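Local coordinates for putative nitrite reductase NADPH (Small subunit) oxidoreductase protein (Vibrio parahaemolyticus RIMD 2210633, PDB 3C0D), which probably serves as the small subunit of an NAD(P)H-dependent nitrite reductase, with a Rieske-like [2Fe-2S] fold, in nitrate assimilation, at residues E26-Y34 with A42-Y53. Numbering follows the deposited sequence.
Sequences EGERVALFY and AVQDWDPIGKAY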
# COMPACT_ATOMS: atom_id res chain seq x y z
N GLU A 26 5.70 11.72 -5.26
CA GLU A 26 5.39 13.11 -5.48
C GLU A 26 4.88 13.79 -4.22
O GLU A 26 3.83 14.42 -4.24
CB GLU A 26 4.38 13.25 -6.61
CG GLU A 26 5.03 13.14 -7.98
CD GLU A 26 6.11 14.21 -8.19
OE1 GLU A 26 5.76 15.42 -8.22
OE2 GLU A 26 7.30 13.83 -8.31
N GLY A 27 5.61 13.62 -3.12
CA GLY A 27 5.23 14.28 -1.88
C GLY A 27 4.32 13.60 -0.87
O GLY A 27 4.33 13.94 0.31
N GLU A 28 3.52 12.63 -1.32
CA GLU A 28 2.61 11.95 -0.42
C GLU A 28 3.23 10.71 0.20
O GLU A 28 4.00 10.00 -0.44
CB GLU A 28 1.33 11.58 -1.17
CG GLU A 28 0.57 12.79 -1.69
CD GLU A 28 -0.76 12.41 -2.34
OE1 GLU A 28 -1.56 11.69 -1.69
OE2 GLU A 28 -1.00 12.85 -3.49
N ARG A 29 2.90 10.45 1.46
CA ARG A 29 3.41 9.29 2.18
C ARG A 29 2.76 8.04 1.68
O ARG A 29 1.55 7.89 1.82
CB ARG A 29 3.09 9.38 3.66
CG ARG A 29 4.14 8.73 4.52
CD ARG A 29 5.09 9.79 4.94
NE ARG A 29 4.77 11.00 4.22
CZ ARG A 29 5.22 12.18 4.57
NH1 ARG A 29 6.01 12.28 5.63
NH2 ARG A 29 4.89 13.26 3.86
N VAL A 30 3.54 7.11 1.14
CA VAL A 30 3.00 5.86 0.61
C VAL A 30 3.58 4.62 1.28
O VAL A 30 4.75 4.60 1.67
CB VAL A 30 3.24 5.77 -0.91
CG1 VAL A 30 2.57 4.54 -1.48
CG2 VAL A 30 2.73 7.02 -1.59
N ALA A 31 2.76 3.59 1.41
CA ALA A 31 3.18 2.34 2.01
C ALA A 31 3.16 1.25 0.94
O ALA A 31 2.12 1.02 0.33
CB ALA A 31 2.25 1.96 3.17
N LEU A 32 4.30 0.62 0.68
CA LEU A 32 4.36 -0.44 -0.32
C LEU A 32 4.26 -1.80 0.35
O LEU A 32 4.87 -2.03 1.40
CB LEU A 32 5.66 -0.37 -1.11
CG LEU A 32 5.88 0.89 -1.93
CD1 LEU A 32 6.96 0.64 -2.96
CD2 LEU A 32 4.58 1.31 -2.61
N PHE A 33 3.48 -2.69 -0.24
CA PHE A 33 3.28 -4.02 0.32
C PHE A 33 3.45 -5.05 -0.79
O PHE A 33 2.60 -5.17 -1.68
CB PHE A 33 1.88 -4.14 0.91
CG PHE A 33 1.73 -3.49 2.25
CD1 PHE A 33 2.22 -4.11 3.41
CD2 PHE A 33 1.01 -2.30 2.38
CE1 PHE A 33 2.00 -3.54 4.69
CE2 PHE A 33 0.78 -1.72 3.66
CZ PHE A 33 1.28 -2.35 4.80
N TYR A 34 4.55 -5.80 -0.72
CA TYR A 34 4.83 -6.82 -1.72
C TYR A 34 4.17 -8.16 -1.35
O TYR A 34 4.52 -8.76 -0.34
CB TYR A 34 6.34 -6.99 -1.87
CG TYR A 34 6.78 -8.22 -2.63
CD1 TYR A 34 6.19 -8.56 -3.84
CD2 TYR A 34 7.82 -9.02 -2.15
CE1 TYR A 34 6.62 -9.68 -4.58
CE2 TYR A 34 8.27 -10.13 -2.88
CZ TYR A 34 7.67 -10.45 -4.10
OH TYR A 34 8.14 -11.50 -4.86
N ALA A 42 0.23 -0.36 -3.21
CA ALA A 42 0.60 0.89 -2.56
C ALA A 42 -0.63 1.52 -1.95
O ALA A 42 -1.67 1.58 -2.60
CB ALA A 42 1.20 1.83 -3.57
N VAL A 43 -0.52 2.01 -0.72
CA VAL A 43 -1.65 2.68 -0.05
C VAL A 43 -1.08 3.84 0.76
O VAL A 43 0.11 3.83 1.08
CB VAL A 43 -2.39 1.73 0.92
CG1 VAL A 43 -3.09 0.62 0.15
CG2 VAL A 43 -1.40 1.14 1.92
N GLN A 44 -1.89 4.85 1.08
CA GLN A 44 -1.38 5.96 1.88
C GLN A 44 -0.90 5.42 3.21
O GLN A 44 -1.56 4.56 3.82
CB GLN A 44 -2.47 6.99 2.14
CG GLN A 44 -3.48 6.56 3.18
CD GLN A 44 -4.58 7.58 3.31
OE1 GLN A 44 -5.26 7.90 2.33
NE2 GLN A 44 -4.75 8.12 4.51
N ASP A 45 0.24 5.92 3.67
CA ASP A 45 0.83 5.47 4.91
C ASP A 45 0.15 6.09 6.09
O ASP A 45 0.13 5.51 7.16
CB ASP A 45 2.32 5.78 4.96
CG ASP A 45 3.01 5.11 6.14
OD1 ASP A 45 2.79 3.90 6.35
OD2 ASP A 45 3.79 5.79 6.84
N TRP A 46 -0.42 7.27 5.89
CA TRP A 46 -1.13 7.95 6.97
C TRP A 46 -2.47 7.24 7.28
O TRP A 46 -3.29 7.02 6.39
CB TRP A 46 -1.35 9.42 6.58
CG TRP A 46 -2.16 10.25 7.54
CD1 TRP A 46 -3.50 10.48 7.49
CD2 TRP A 46 -1.67 10.99 8.66
NE1 TRP A 46 -3.88 11.32 8.50
CE2 TRP A 46 -2.77 11.66 9.23
CE3 TRP A 46 -0.40 11.17 9.23
CZ2 TRP A 46 -2.65 12.49 10.36
CZ3 TRP A 46 -0.27 12.00 10.35
CH2 TRP A 46 -1.40 12.65 10.90
N ASP A 47 -2.66 6.87 8.55
CA ASP A 47 -3.87 6.20 9.03
C ASP A 47 -4.94 7.26 9.31
O ASP A 47 -4.83 8.04 10.26
CB ASP A 47 -3.56 5.46 10.33
CG ASP A 47 -4.80 4.86 10.96
OD1 ASP A 47 -5.92 5.17 10.51
OD2 ASP A 47 -4.65 4.07 11.92
N PRO A 48 -6.00 7.30 8.50
CA PRO A 48 -7.09 8.27 8.65
C PRO A 48 -7.82 8.19 9.99
O PRO A 48 -8.47 9.14 10.41
CB PRO A 48 -8.01 7.95 7.49
CG PRO A 48 -7.84 6.45 7.37
CD PRO A 48 -6.35 6.25 7.52
N ILE A 49 -7.72 7.05 10.64
CA ILE A 49 -8.35 6.83 11.93
C ILE A 49 -7.19 6.43 12.82
O ILE A 49 -6.82 5.25 12.88
CB ILE A 49 -9.32 5.62 11.90
CG1 ILE A 49 -10.20 5.66 10.65
CG2 ILE A 49 -10.19 5.64 13.14
CD1 ILE A 49 -11.03 4.41 10.49
N GLY A 50 -6.61 7.39 13.52
CA GLY A 50 -5.48 7.05 14.38
C GLY A 50 -4.53 8.22 14.26
O GLY A 50 -3.78 8.52 15.18
N LYS A 51 -4.58 8.84 13.09
CA LYS A 51 -3.81 10.02 12.80
C LYS A 51 -2.30 9.94 12.96
O LYS A 51 -1.73 10.60 13.83
CB LYS A 51 -4.37 11.16 13.65
CG LYS A 51 -5.86 11.29 13.52
CD LYS A 51 -6.21 11.53 12.08
CE LYS A 51 -7.70 11.72 11.90
NZ LYS A 51 -8.02 11.87 10.46
N ALA A 52 -1.65 9.15 12.12
CA ALA A 52 -0.20 9.03 12.17
C ALA A 52 0.29 8.17 11.02
O ALA A 52 -0.39 7.23 10.61
CB ALA A 52 0.24 8.43 13.50
N TYR A 53 1.46 8.51 10.47
CA TYR A 53 2.01 7.72 9.39
C TYR A 53 2.40 6.45 10.08
O TYR A 53 3.39 6.43 10.81
CB TYR A 53 3.27 8.34 8.80
CG TYR A 53 3.10 9.72 8.24
CD1 TYR A 53 2.35 9.94 7.08
CD2 TYR A 53 3.67 10.81 8.87
CE1 TYR A 53 2.19 11.23 6.56
CE2 TYR A 53 3.51 12.10 8.37
CZ TYR A 53 2.78 12.30 7.22
OH TYR A 53 2.69 13.57 6.72
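Arg29 bends at its second and third torsions (chi2 94°, chi3 -8°), and this carries its chain across one face of the Tyr53 ring and turns the guanidinium parallel to it. In Tyr53, CG stands anti to the carbonyl carbon, beside the backbone N, and the ring swings toward Arg29. Arg29 CD sits over the ring face, 3.7 Å from the centroid of the Tyr53 ring, as a CH-pi contact. The guanidinium then stacks flat on Tyr53, planes 3° apart. The cation-pi contact is off-centre: Arg29 CZ is 4.1 Å from the centroid of the Tyr53 ring and near the hydroxyl. Trp46 CE3 covers the opposite face of the ring, so Tyr53 is held between Arg29 and Trp46. Arg29 CG also touches Asp45 CB at 3.5 Å, but the charged ends stay apart. Asp45 OD1 instead accepts from the backbone N of Ser56.

The backbones form the antiparallel hairpin of strands 28-35 and 39-47, part of the larger sheet of the Rieske-like domain. Ala31 and Val43 form a hydrogen-bonded pair. Ala31 N donates to Val43 O at 2.7 Å, and Val43 N returns a bond to Ala31 O at 3.0 Å. Asp45 N reaches Arg29 O at 3.0 Å, from above the carbonyl plane. On one face of the sheet, Ala42 CB packs against Leu32 CD2 (3.6 Å) and Val30 CG1; Trp96 and Val98 of strand 95-100 also touch Ala42. On the other face, Val43 CG2 lies against Ala31 CB and touches the edge of the Phe33 ring at CE2, near the ring plane. Further along strand 39-47, Gln44 NE2 donates to Trp46 O, while its OE1 accepts from the backbone N of Lys94.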